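Local coordinates for MgGH51 (Meripilus giganteus, PDB 6ZPV), which hydrolyses terminal alpha-L-arabinofuranosyl linkages as a GH51 glycosidase, probably trimming arabinose side chains from plant cell-wall polysaccharides, at residues A[35-39]-A[98-104]; A[110-115]-A[196-200]; A[514-520]-A[548-552]; A[569-573]-A[623-627]. All coordinates share one frame; numbering follows the deposited sequence.

Contact 1: residues A[35-39]-A[98-104]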
loop_
_atom_site.group_PDB
_atom_site.type_symbol
_atom_site.label_atom_id
_atom_site.label_comp_id
_atom_site.label_asym_id
_atom_site.label_seq_id
_atom_site.Cartn_x
_atom_site.Cartn_y
_atom_site.Cartn_z
ATOM N N ALA A 35 10.421 2.463 4.462
ATOM C CA ALA A 35 11.330 1.746 5.410
ATOM C C ALA A 35 11.759 2.553 6.632
ATOM O O ALA A 35 12.381 1.966 7.522
ATOM C CB ALA A 35 12.556 1.276 4.653
ATOM N N GLU A 36 11.478 3.853 6.692
ATOM C CA GLU A 36 11.873 4.663 7.843
ATOM C C GLU A 36 11.442 4.011 9.138
ATOM O O GLU A 36 10.250 3.594 9.300
ATOM C CB GLU A 36 11.226 6.048 7.720
ATOM C CG GLU A 36 11.339 6.910 8.954
ATOM C CD GLU A 36 12.782 7.336 9.276
ATOM O OE1 GLU A 36 13.375 8.025 8.390
ATOM O OE2 GLU A 36 13.301 6.965 10.339
ATOM N N LEU A 37 12.298 3.988 10.143
ATOM C CA LEU A 37 12.035 3.314 11.419
ATOM C C LEU A 37 11.623 4.251 12.537
ATOM O O LEU A 37 11.085 3.746 13.559
ATOM C CB LEU A 37 13.327 2.564 11.838
ATOM C CG LEU A 37 13.709 1.455 10.890
ATOM C CD1 LEU A 37 15.088 0.900 11.188
ATOM C CD2 LEU A 37 12.669 0.351 10.889
ATOM N N LEU A 38 11.885 5.539 12.430
ATOM C CA LEU A 38 11.555 6.481 13.485
ATOM C C LEU A 38 10.157 7.064 13.264
ATOM O O LEU A 38 9.874 7.546 12.164
ATOM C CB LEU A 38 12.565 7.616 13.600
ATOM C CG LEU A 38 14.022 7.185 13.664
ATOM C CD1 LEU A 38 14.921 8.380 13.835
ATOM C CD2 LEU A 38 14.273 6.181 14.767
ATOM N N GLN A 39 9.317 7.039 14.267
ATOM C CA GLN A 39 7.963 7.608 14.209
ATOM C C GLN A 39 8.063 9.092 14.594
ATOM O O GLN A 39 8.820 9.459 15.471
ATOM C CB GLN A 39 6.998 6.811 15.061
ATOM C CG GLN A 39 5.605 7.356 15.064
ATOM C CD GLN A 39 4.574 6.492 15.747
ATOM O OE1 GLN A 39 4.907 5.526 16.549
ATOM N NE2 GLN A 39 3.347 6.813 15.551
ATOM N N ASN A 98 13.620 7.120 20.532
ATOM C CA ASN A 98 12.423 7.019 19.686
ATOM C C ASN A 98 12.015 5.541 19.693
ATOM O O ASN A 98 12.856 4.677 19.359
ATOM C CB ASN A 98 12.689 7.486 18.243
ATOM C CG ASN A 98 11.432 7.583 17.401
ATOM O OD1 ASN A 98 10.924 6.539 16.942
ATOM N ND2 ASN A 98 10.960 8.798 17.185
ATOM N N GLU A 99 10.759 5.261 20.023
ATOM C CA GLU A 99 10.275 3.885 20.173
ATOM C C GLU A 99 9.928 3.259 18.829
ATOM O O GLU A 99 9.456 2.095 18.818
ATOM C CB GLU A 99 9.055 3.876 21.106
ATOM C CG GLU A 99 7.817 4.545 20.514
ATOM C CD GLU A 99 6.619 4.574 21.431
ATOM O OE1 GLU A 99 5.648 3.838 21.143
ATOM O OE2 GLU A 99 6.636 5.251 22.473
ATOM N N GLY A 100 10.063 3.967 17.716
ATOM C CA GLY A 100 9.687 3.425 16.414
ATOM C C GLY A 100 8.175 3.407 16.265
ATOM O O GLY A 100 7.420 4.078 16.995
ATOM N N PHE A 101 7.732 2.625 15.254
ATOM C CA PHE A 101 6.301 2.324 15.054
ATOM C C PHE A 101 6.015 1.055 15.840
ATOM O O PHE A 101 6.070 -0.083 15.326
ATOM C CB PHE A 101 6.022 2.182 13.556
ATOM C CG PHE A 101 6.223 3.476 12.791
ATOM C CD1 PHE A 101 5.190 4.380 12.667
ATOM C CD2 PHE A 101 7.435 3.749 12.198
ATOM C CE1 PHE A 101 5.359 5.549 11.940
ATOM C CE2 PHE A 101 7.625 4.919 11.479
ATOM C CZ PHE A 101 6.577 5.809 11.345
ATOM N N TRP A 102 5.860 1.236 17.158
ATOM C CA TRP A 102 5.578 0.089 18.054
ATOM C C TRP A 102 6.721 -0.956 18.005
ATOM O O TRP A 102 6.495 -2.162 18.072
ATOM C CB TRP A 102 4.180 -0.517 17.789
ATOM C CG TRP A 102 3.144 0.532 17.956
ATOM C CD1 TRP A 102 2.553 0.932 19.091
ATOM C CD2 TRP A 102 2.675 1.423 16.931
ATOM N NE1 TRP A 102 1.729 2.006 18.862
ATOM C CE2 TRP A 102 1.813 2.328 17.546
ATOM C CE3 TRP A 102 2.865 1.525 15.542
ATOM C CZ2 TRP A 102 1.254 3.409 16.856
ATOM C CZ3 TRP A 102 2.309 2.566 14.853
ATOM C CH2 TRP A 102 1.526 3.516 15.517
ATOM N N GLY A 103 7.968 -0.452 17.970
ATOM C CA GLY A 103 9.149 -1.300 17.986
ATOM C C GLY A 103 10.090 -1.026 16.866
ATOM O O GLY A 103 9.745 -0.289 15.882
ATOM N N ILE A 104 11.265 -1.639 16.905
ATOM C CA ILE A 104 12.294 -1.584 15.868
ATOM C C ILE A 104 12.938 -2.940 15.825
ATOM O O ILE A 104 13.462 -3.378 16.848
ATOM C CB ILE A 104 13.326 -0.460 16.067
ATOM C CG1 ILE A 104 12.691 0.912 16.245
ATOM C CG2 ILE A 104 14.368 -0.526 14.969
ATOM C CD1 ILE A 104 13.674 2.056 16.505
HETATM O O HOH W 1 9.831 1.332 13.691
#
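An Asx turn at N98, where strand 93-98 runs out into its loop, holds the backbone of Q39 in the loop that follows helix 29-33. Both ends of the N98 amide are used. ND2 donates to Q39 O over 2.8 Å, an almost straight bond lying in the plane of the amide and of the acceptor carbonyl. OD1 takes Q39 N at 3.2 Å and, closing the turn, G100 N at 2.8 Å; these two donors arrive from opposite faces of its plane. With CG anti to the backbone N (chi1 -172°), the amide is carried across to Q39. Such pairing imitates the two-bond exchange of neighbouring strands, with a side chain standing in for one backbone.

Beyond the turn, the F101 ring lies against residues 36-39. Q39 CB sits over the centre of one face, 3.7 Å from the centroid, in a CH-pi contact, while the carbonyls of E36, L37 and L38 approach the ring obliquely. G100 has phi 75°, a conformation favouring glycine, and its CA makes a CH...O contact with L37 O. L37 O is also bound by a water at 2.7 Å, which accepts from F101 N and donates to G103 O. Farther along, the W102 ring packs edge-to-face with H27 and H485.

The chemistry is thus largely one of matching backbone polar groups in a buried setting: the N98 amide and a single water satisfy atoms on both loops that regular strand pairing does not serve.

Contact 2: residues A[110-115]-A[196-200]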
loop_
_atom_site.group_PDB
_atom_site.type_symbol
_atom_site.label_atom_id
_atom_site.label_comp_id
_atom_site.label_asym_id
_atom_site.label_seq_id
_atom_site.Cartn_x
_atom_site.Cartn_y
_atom_site.Cartn_z
ATOM N N TRP A 110 22.086 -6.656 9.250
ATOM C CA TRP A 110 21.694 -5.380 8.632
ATOM C C TRP A 110 22.626 -4.245 9.038
ATOM O O TRP A 110 22.958 -4.085 10.228
ATOM C CB TRP A 110 20.258 -5.026 9.005
ATOM C CG TRP A 110 19.205 -5.914 8.446
ATOM C CD1 TRP A 110 19.357 -7.001 7.643
ATOM C CD2 TRP A 110 17.806 -5.795 8.666
ATOM N NE1 TRP A 110 18.157 -7.566 7.326
ATOM C CE2 TRP A 110 17.175 -6.867 7.971
ATOM C CE3 TRP A 110 17.024 -4.921 9.389
ATOM C CZ2 TRP A 110 15.787 -7.050 7.972
ATOM C CZ3 TRP A 110 15.666 -5.098 9.415
ATOM C CH2 TRP A 110 15.060 -6.161 8.730
ATOM N N THR A 111 22.959 -3.384 8.079
ATOM C CA THR A 111 23.559 -2.068 8.299
ATOM C C THR A 111 22.429 -1.061 8.289
ATOM O O THR A 111 21.640 -1.056 7.342
ATOM C CB THR A 111 24.641 -1.750 7.267
ATOM O OG1 THR A 111 25.692 -2.691 7.394
ATOM C CG2 THR A 111 25.180 -0.357 7.449
ATOM N N TYR A 112 22.379 -0.199 9.259
ATOM C CA TYR A 112 21.380 0.886 9.373
ATOM C C TYR A 112 22.064 2.197 9.094
ATOM O O TYR A 112 23.247 2.385 9.377
ATOM C CB TYR A 112 20.743 0.916 10.758
ATOM C CG TYR A 112 20.031 -0.339 11.174
ATOM C CD1 TYR A 112 20.704 -1.485 11.539
ATOM C CD2 TYR A 112 18.637 -0.391 11.222
ATOM C CE1 TYR A 112 20.057 -2.626 11.955
ATOM C CE2 TYR A 112 17.959 -1.554 11.603
ATOM C CZ TYR A 112 18.677 -2.657 12.001
ATOM O OH TYR A 112 18.035 -3.827 12.401
ATOM N N LYS A 113 21.301 3.125 8.534
ATOM C CA LYS A 113 21.726 4.520 8.268
ATOM C C LYS A 113 20.987 5.463 9.191
ATOM O O LYS A 113 19.770 5.615 9.042
ATOM C CB LYS A 113 21.577 4.893 6.825
ATOM C CG LYS A 113 22.472 4.127 5.847
ATOM C CD LYS A 113 22.180 4.586 4.420
ATOM C CE LYS A 113 23.160 4.205 3.349
ATOM N NZ LYS A 113 24.219 3.341 3.869
ATOM N N ALA A 114 21.677 6.076 10.146
ATOM C CA ALA A 114 21.091 7.073 11.059
ATOM C C ALA A 114 21.498 8.460 10.591
ATOM O O ALA A 114 22.668 8.674 10.181
ATOM C CB ALA A 114 21.602 6.866 12.458
ATOM N N SER A 115 20.619 9.422 10.720
ATOM C CA SER A 115 20.994 10.810 10.457
ATOM C C SER A 115 20.103 11.732 11.309
ATOM O O SER A 115 19.001 11.380 11.768
ATOM C CB SER A 115 20.924 11.120 9.005
ATOM O OG SER A 115 19.588 11.055 8.506
ATOM N N SER A 196 16.327 10.528 11.132
ATOM C CA SER A 196 15.979 9.397 10.271
ATOM C C SER A 196 16.786 8.153 10.653
ATOM O O SER A 196 17.985 8.273 10.964
ATOM C CB SER A 196 16.238 9.742 8.809
ATOM O OG SER A 196 15.922 8.663 7.924
ATOM N N LEU A 197 16.168 6.985 10.580
ATOM C CA LEU A 197 16.864 5.726 10.704
ATOM C C LEU A 197 16.305 4.744 9.687
ATOM O O LEU A 197 15.106 4.433 9.740
ATOM C CB LEU A 197 16.743 5.140 12.124
ATOM C CG LEU A 197 17.521 3.850 12.354
ATOM C CD1 LEU A 197 19.010 4.070 12.396
ATOM C CD2 LEU A 197 17.074 3.137 13.618
ATOM N N PHE A 198 17.157 4.284 8.787
ATOM C CA PHE A 198 16.755 3.303 7.765
ATOM C C PHE A 198 17.481 1.993 7.918
ATOM O O PHE A 198 18.704 1.988 8.165
ATOM C CB PHE A 198 17.018 3.810 6.332
ATOM C CG PHE A 198 15.876 4.563 5.707
ATOM C CD1 PHE A 198 15.455 5.780 6.217
ATOM C CD2 PHE A 198 15.195 4.077 4.629
ATOM C CE1 PHE A 198 14.391 6.458 5.651
ATOM C CE2 PHE A 198 14.134 4.732 4.052
ATOM C CZ PHE A 198 13.759 5.955 4.586
ATOM N N PRO A 199 16.794 0.865 7.722
ATOM C CA PRO A 199 17.442 -0.421 7.503
ATOM C C PRO A 199 17.876 -0.532 6.055
ATOM O O PRO A 199 17.573 0.359 5.250
ATOM C CB PRO A 199 16.271 -1.390 7.787
ATOM C CG PRO A 199 15.088 -0.677 7.119
ATOM C CD PRO A 199 15.354 0.803 7.362
ATOM N N PRO A 200 18.507 -1.644 5.628
ATOM C CA PRO A 200 18.655 -1.896 4.215
ATOM C C PRO A 200 17.287 -1.829 3.538
ATOM O O PRO A 200 16.301 -2.318 4.109
ATOM C CB PRO A 200 19.294 -3.342 4.171
ATOM C CG PRO A 200 19.975 -3.462 5.510
ATOM C CD PRO A 200 19.053 -2.744 6.476
HETATM O O HOH W 2 18.396 7.358 7.278
#
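K113 O is gripped by two donors, F198 N at 2.9 Å and a water at 2.8 Å, and L197 CA adds a CH...O contact. The same water donates to S196 OG and so ties the two segments a second time; that hydroxyl also meets E36 OE1. K113 N returns the bond, reaching F198 O at 2.9 Å with the donor in the carbonyl plane. Two residues on, S115 and S196 exchange a like pair of backbone bonds.

K113-F198 and S115-S196 are therefore hydrogen-bonded pairs and A114-L197 is the non-hydrogen-bonded pair between them, the pattern of antiparallel strands; the axes of 112-115 and 196-198 run 174° apart. Strands 112-119 and 189-198 are neighbours in a five-stranded sheet that faces a second one, a beta-sandwich. On the side of A114, L197 CD1 rests 3.8 Å from A114 CB and touches Y112 CB as well; with CG anti to the backbone N (chi1 -177°) the leucine leans toward the partner strand, and F176 of the other sheet packs on both A114 and L197.

Past the last bridge, prolines take over. W110 CB meets P200 CD at 3.6 Å, the two side chains crossing at about a right angle, and W110 CE3, on the six-membered ring, lies 3.9 Å from P199 CB. Cutting W110 back to an alanine would probably take the indole from P199 CB and leave P200 with little more than the CB contact. Y112 CE2 touches P199 CB too, while its OH bonds to K105 O and D107 N.

Contact 3: residues A[514-520]-A[548-552]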
loop_
_atom_site.group_PDB
_atom_site.type_symbol
_atom_site.label_atom_id
_atom_site.label_comp_id
_atom_site.label_asym_id
_atom_site.label_seq_id
_atom_site.Cartn_x
_atom_site.Cartn_y
_atom_site.Cartn_z
ATOM N N LEU A 514 -3.026 -16.824 -5.887
ATOM C CA LEU A 514 -3.414 -17.967 -6.720
ATOM C C LEU A 514 -4.055 -17.474 -8.016
ATOM O O LEU A 514 -3.811 -18.056 -9.081
ATOM C CB LEU A 514 -4.357 -18.901 -5.950
ATOM C CG LEU A 514 -3.700 -19.794 -4.901
ATOM C CD1 LEU A 514 -4.739 -20.446 -4.060
ATOM C CD2 LEU A 514 -2.807 -20.828 -5.500
ATOM N N PHE A 515 -4.882 -16.431 -7.951
ATOM C CA PHE A 515 -5.522 -15.946 -9.168
ATOM C C PHE A 515 -4.530 -15.252 -10.074
ATOM O O PHE A 515 -4.562 -15.438 -11.294
ATOM C CB PHE A 515 -6.750 -15.077 -8.837
ATOM C CG PHE A 515 -8.030 -15.878 -8.633
ATOM C CD1 PHE A 515 -8.154 -16.811 -7.645
ATOM C CD2 PHE A 515 -9.104 -15.666 -9.477
ATOM C CE1 PHE A 515 -9.301 -17.579 -7.552
ATOM C CE2 PHE A 515 -10.243 -16.435 -9.380
ATOM C CZ PHE A 515 -10.347 -17.385 -8.410
ATOM N N ALA A 516 -3.675 -14.402 -9.519
ATOM C CA ALA A 516 -2.770 -13.562 -10.308
ATOM C C ALA A 516 -1.606 -14.328 -10.892
ATOM O O ALA A 516 -1.162 -14.006 -12.005
ATOM C CB ALA A 516 -2.249 -12.418 -9.433
ATOM N N LEU A 517 -1.063 -15.305 -10.180
ATOM C CA LEU A 517 0.114 -16.034 -10.698
ATOM C C LEU A 517 -0.276 -17.161 -11.666
ATOM O O LEU A 517 0.643 -17.768 -12.306
ATOM C CB LEU A 517 0.864 -16.673 -9.544
ATOM C CG LEU A 517 1.679 -15.724 -8.676
ATOM C CD1 LEU A 517 2.469 -16.526 -7.681
ATOM C CD2 LEU A 517 2.639 -14.853 -9.486
ATOM N N ASN A 518 -1.524 -17.498 -11.783
ATOM C CA ASN A 518 -2.015 -18.625 -12.580
ATOM C C ASN A 518 -3.113 -18.094 -13.541
ATOM O O ASN A 518 -4.279 -18.465 -13.429
ATOM C CB ASN A 518 -2.518 -19.748 -11.657
ATOM C CG ASN A 518 -1.474 -20.175 -10.673
ATOM O OD1 ASN A 518 -0.544 -20.913 -10.987
ATOM N ND2 ASN A 518 -1.611 -19.725 -9.460
ATOM N N LYS A 519 -2.722 -17.226 -14.422
ATOM C CA LYS A 519 -3.636 -16.445 -15.276
ATOM C C LYS A 519 -3.068 -16.398 -16.709
ATOM O O LYS A 519 -1.955 -15.889 -16.935
ATOM C CB LYS A 519 -3.801 -15.006 -14.786
ATOM C CG LYS A 519 -4.854 -14.218 -15.578
ATOM C CD LYS A 519 -4.574 -12.736 -15.607
ATOM C CE LYS A 519 -3.510 -12.407 -16.547
ATOM N NZ LYS A 519 -3.174 -11.021 -16.484
ATOM N N GLY A 520 -3.774 -16.988 -17.604
ATOM C CA GLY A 520 -3.401 -16.931 -18.990
ATOM C C GLY A 520 -3.840 -15.623 -19.670
ATOM O O GLY A 520 -4.524 -14.781 -19.069
ATOM N N THR A 548 -2.690 -24.129 -18.941
ATOM C CA THR A 548 -4.121 -23.899 -18.819
ATOM C C THR A 548 -4.475 -23.969 -17.335
ATOM O O THR A 548 -4.199 -25.008 -16.668
ATOM C CB THR A 548 -4.889 -24.937 -19.662
ATOM O OG1 THR A 548 -4.442 -24.852 -21.012
ATOM C CG2 THR A 548 -6.387 -24.762 -19.599
ATOM N N PHE A 549 -5.061 -22.895 -16.839
ATOM C CA PHE A 549 -5.274 -22.655 -15.390
ATOM C C PHE A 549 -6.741 -22.750 -15.080
ATOM O O PHE A 549 -7.528 -21.909 -15.548
ATOM C CB PHE A 549 -4.737 -21.287 -15.028
ATOM C CG PHE A 549 -3.344 -21.000 -15.505
ATOM C CD1 PHE A 549 -2.252 -21.501 -14.840
ATOM C CD2 PHE A 549 -3.140 -20.205 -16.616
ATOM C CE1 PHE A 549 -0.956 -21.224 -15.253
ATOM C CE2 PHE A 549 -1.875 -19.901 -17.054
ATOM C CZ PHE A 549 -0.789 -20.443 -16.381
ATOM N N ILE A 550 -7.128 -23.783 -14.350
ATOM C CA ILE A 550 -8.508 -24.040 -13.940
ATOM C C ILE A 550 -8.645 -23.624 -12.502
ATOM O O ILE A 550 -8.105 -24.274 -11.595
ATOM C CB ILE A 550 -8.869 -25.519 -14.159
ATOM C CG1 ILE A 550 -8.658 -25.984 -15.584
ATOM C CG2 ILE A 550 -10.279 -25.773 -13.666
ATOM C CD1 ILE A 550 -8.659 -27.487 -15.762
ATOM N N LYS A 551 -9.303 -22.482 -12.260
ATOM C CA LYS A 551 -9.458 -21.911 -10.901
ATOM C C LYS A 551 -10.846 -22.210 -10.391
ATOM O O LYS A 551 -11.810 -21.953 -11.110
ATOM C CB LYS A 551 -9.114 -20.397 -10.951
ATOM C CG LYS A 551 -7.676 -20.131 -11.352
ATOM C CD LYS A 551 -7.107 -18.819 -10.996
ATOM C CE LYS A 551 -7.649 -17.697 -11.809
ATOM N NZ LYS A 551 -6.584 -17.051 -12.760
ATOM N N ILE A 552 -10.916 -22.759 -9.185
ATOM C CA ILE A 552 -12.172 -23.306 -8.642
ATOM C C ILE A 552 -12.375 -22.777 -7.230
ATOM O O ILE A 552 -11.507 -22.981 -6.339
ATOM C CB ILE A 552 -12.118 -24.832 -8.583
ATOM C CG1 ILE A 552 -11.727 -25.445 -9.932
ATOM C CG2 ILE A 552 -13.438 -25.391 -8.067
ATOM C CD1 ILE A 552 -11.242 -26.878 -9.866
#
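Helix 507-517 and the chain that follows it lie against strand 547-554, drawing closest where N518 CA is 5.9 Å from F549 CA; F515 CA and K551 CA stand 7.4 Å apart. The strand belongs to the antiparallel sheet of the C-terminal domain. Its F549 and K551 point toward segment 514-520, K551 to the last part of the helix and F549 to the chain leaving it, one strand residue between them facing away.

K551 serves two carbonyls, of F515 in the helix and of N518 in the chain after it. Its NZ donates to N518 O at 2.8 Å from above the carbonyl plane and to F515 O at 3.0 Å, in plane and on a lone pair. A salt bridge to E468 of helix 454-469 completes the grip, so this buried ammonium is probably well compensated, and three groups fix where it lies. The bend at chi3 (-72°) lays K551 CE over one face of the F515 ring, 3.4 Å from CD2, near the rim, and chi4 (-113°) then turns NZ to the two carbonyls.

N518 has its own part in the turn: ND2 gives a nearly straight bond, 2.8 Å long, back to L514 O, one the lysine does not use. Its CB meanwhile presses on F549 CD1 at 3.6 Å. The outgoing backbone passes over one face of the F549 ring, N518 C and K519 N both on that side, with N518 C 3.5 Å from F549 CG.

Contact 4: residues A[569-573]-A[623-627]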
loop_
_atom_site.group_PDB
_atom_site.type_symbol
_atom_site.label_atom_id
_atom_site.label_comp_id
_atom_site.label_asym_id
_atom_site.label_seq_id
_atom_site.Cartn_x
_atom_site.Cartn_y
_atom_site.Cartn_z
ATOM N N PHE A 569 -10.075 -30.553 -27.100
ATOM C CA PHE A 569 -8.662 -30.233 -27.379
ATOM C C PHE A 569 -8.004 -31.366 -28.173
ATOM O O PHE A 569 -8.419 -32.546 -28.147
ATOM C CB PHE A 569 -7.902 -29.957 -26.082
ATOM C CG PHE A 569 -8.363 -28.709 -25.339
ATOM C CD1 PHE A 569 -9.472 -28.698 -24.487
ATOM C CD2 PHE A 569 -7.787 -27.510 -25.600
ATOM C CE1 PHE A 569 -9.959 -27.554 -23.904
ATOM C CE2 PHE A 569 -8.236 -26.346 -24.953
ATOM C CZ PHE A 569 -9.312 -26.390 -24.078
ATOM N N ASN A 570 -6.958 -31.017 -28.888
ATOM C CA ASN A 570 -6.069 -32.000 -29.552
ATOM C C ASN A 570 -5.313 -32.837 -28.527
ATOM O O ASN A 570 -5.246 -34.105 -28.678
ATOM C CB ASN A 570 -5.081 -31.295 -30.461
ATOM C CG ASN A 570 -5.808 -30.603 -31.578
ATOM O OD1 ASN A 570 -6.547 -31.252 -32.294
ATOM N ND2 ASN A 570 -5.650 -29.299 -31.695
ATOM N N SER A 571 -4.703 -32.179 -27.575
ATOM C CA SER A 571 -3.896 -32.855 -26.536
ATOM C C SER A 571 -4.100 -32.198 -25.193
ATOM O O SER A 571 -4.242 -30.928 -25.131
ATOM C CB SER A 571 -2.487 -32.899 -26.879
ATOM O OG SER A 571 -1.971 -31.614 -27.019
ATOM N N VAL A 572 -4.044 -32.978 -24.123
ATOM C CA VAL A 572 -4.035 -32.472 -22.725
ATOM C C VAL A 572 -2.950 -33.296 -22.024
ATOM O O VAL A 572 -2.871 -34.562 -22.180
ATOM C CB VAL A 572 -5.380 -32.638 -22.011
ATOM C CG1 VAL A 572 -5.355 -32.188 -20.553
ATOM C CG2 VAL A 572 -6.481 -31.964 -22.798
ATOM N N SER A 573 -2.135 -32.655 -21.223
ATOM C CA SER A 573 -1.120 -33.346 -20.434
ATOM C C SER A 573 -1.754 -34.422 -19.565
ATOM O O SER A 573 -2.860 -34.315 -19.113
ATOM C CB SER A 573 -0.340 -32.341 -19.636
ATOM O OG SER A 573 -1.135 -31.568 -18.754
ATOM N N THR A 623 -3.436 -26.853 -12.990
ATOM C CA THR A 623 -2.720 -26.403 -14.192
ATOM C C THR A 623 -2.369 -27.619 -15.032
ATOM O O THR A 623 -1.634 -28.515 -14.549
ATOM C CB THR A 623 -1.476 -25.606 -13.834
ATOM O OG1 THR A 623 -1.838 -24.517 -12.966
ATOM C CG2 THR A 623 -0.799 -25.069 -15.065
ATOM N N VAL A 624 -2.811 -27.620 -16.268
ATOM C CA VAL A 624 -2.470 -28.662 -17.262
ATOM C C VAL A 624 -1.916 -27.953 -18.496
ATOM O O VAL A 624 -2.011 -26.722 -18.605
ATOM C CB VAL A 624 -3.719 -29.512 -17.602
ATOM C CG1 VAL A 624 -4.123 -30.317 -16.394
ATOM C CG2 VAL A 624 -4.880 -28.733 -18.176
ATOM N N THR A 625 -1.372 -28.697 -19.428
ATOM C CA THR A 625 -0.992 -28.164 -20.751
ATOM C C THR A 625 -2.035 -28.638 -21.754
ATOM O O THR A 625 -2.309 -29.834 -21.820
ATOM C CB THR A 625 0.431 -28.509 -21.119
ATOM O OG1 THR A 625 1.298 -28.007 -20.101
ATOM C CG2 THR A 625 0.819 -27.919 -22.430
ATOM N N THR A 626 -2.518 -27.721 -22.603
ATOM C CA THR A 626 -3.481 -28.066 -23.678
ATOM C C THR A 626 -3.003 -27.503 -25.012
ATOM O O THR A 626 -2.370 -26.437 -25.032
ATOM C CB THR A 626 -4.895 -27.576 -23.375
ATOM O OG1 THR A 626 -4.928 -26.157 -23.422
ATOM C CG2 THR A 626 -5.414 -28.086 -22.059
ATOM N N ASN A 627 -3.385 -28.176 -26.083
ATOM C CA ASN A 627 -3.197 -27.656 -27.463
ATOM C C ASN A 627 -4.341 -28.200 -28.328
ATOM O O ASN A 627 -5.037 -29.133 -27.908
ATOM C CB ASN A 627 -1.787 -27.927 -28.038
ATOM C CG ASN A 627 -0.605 -27.247 -27.347
ATOM O OD1 ASN A 627 -0.292 -26.082 -27.663
ATOM N ND2 ASN A 627 0.114 -27.971 -26.465
ATOM O OXT ASN A 627 -4.534 -27.699 -29.467
HETATM O O HOH W 3 -0.874 -31.052 -24.276
#
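A classic beta bulge pairs N570 and S571 with N627, the C-terminal residue, where the end of the chain runs beside the loop before strand 575-582. N627 O accepts from S571 N at 3.1 Å, from above the carbonyl plane, and weakly from N570 N; N627 N answers to S571 O at 3.0 Å. The N570 amide also lies near the terminal carboxylate, but both residues have two conformers and that bond is doubtful.

Beyond the bulge V572 bridges T626, after which S573 holds T625 twice. S573 N donates to T625 O at 2.9 Å, and S573 OG takes T625 N at 3.0 Å in a nearly straight bond. A chi1 of 59° swings OG between the backbone N and carbonyl carbon, within reach of that amide; it also bonds to T575 O. A water joins T625 O to S571 OG.

F569 turns its ring to T626: CD2 lies 3.6 Å from T626 CB, T626 CG2 stands over one face toward the rim, and N627 O is at the ring edge. Replacing F569 with an alanine would probably leave a gap against T626, whose CB and CG2 would lose the ring they rest on.

Strand 618-625, which leads into this tail, lies between strands 547-554 and 575-582 in the sheet; on the 547-554 side T626 OG1 meets T548 OG1, and T626 O is bound by R541.

In the fold
The four contacts follow one another along the chain, none nested in or crossing another. Contact 1 closes a loop of 58 residues that includes the first strands of the beta-sandwich, and contact 2 closes one of 80 within the same sandwich. These two touch: L37 N bonds to L197 O, so the loop after helix 29-33 is fixed to the C-terminal end of the sheet's central strand 189-198. The chain then adds the remaining strands of the parallel eight-stranded sheet, whose first, 20-21, precedes contact 1, before contact 3 joins helix 507-517 to the C-terminal sheet. Contact 4 joins the C-terminal tail to the loop before strand 575-582, meeting contact 3 where T548 N bonds to V624 O.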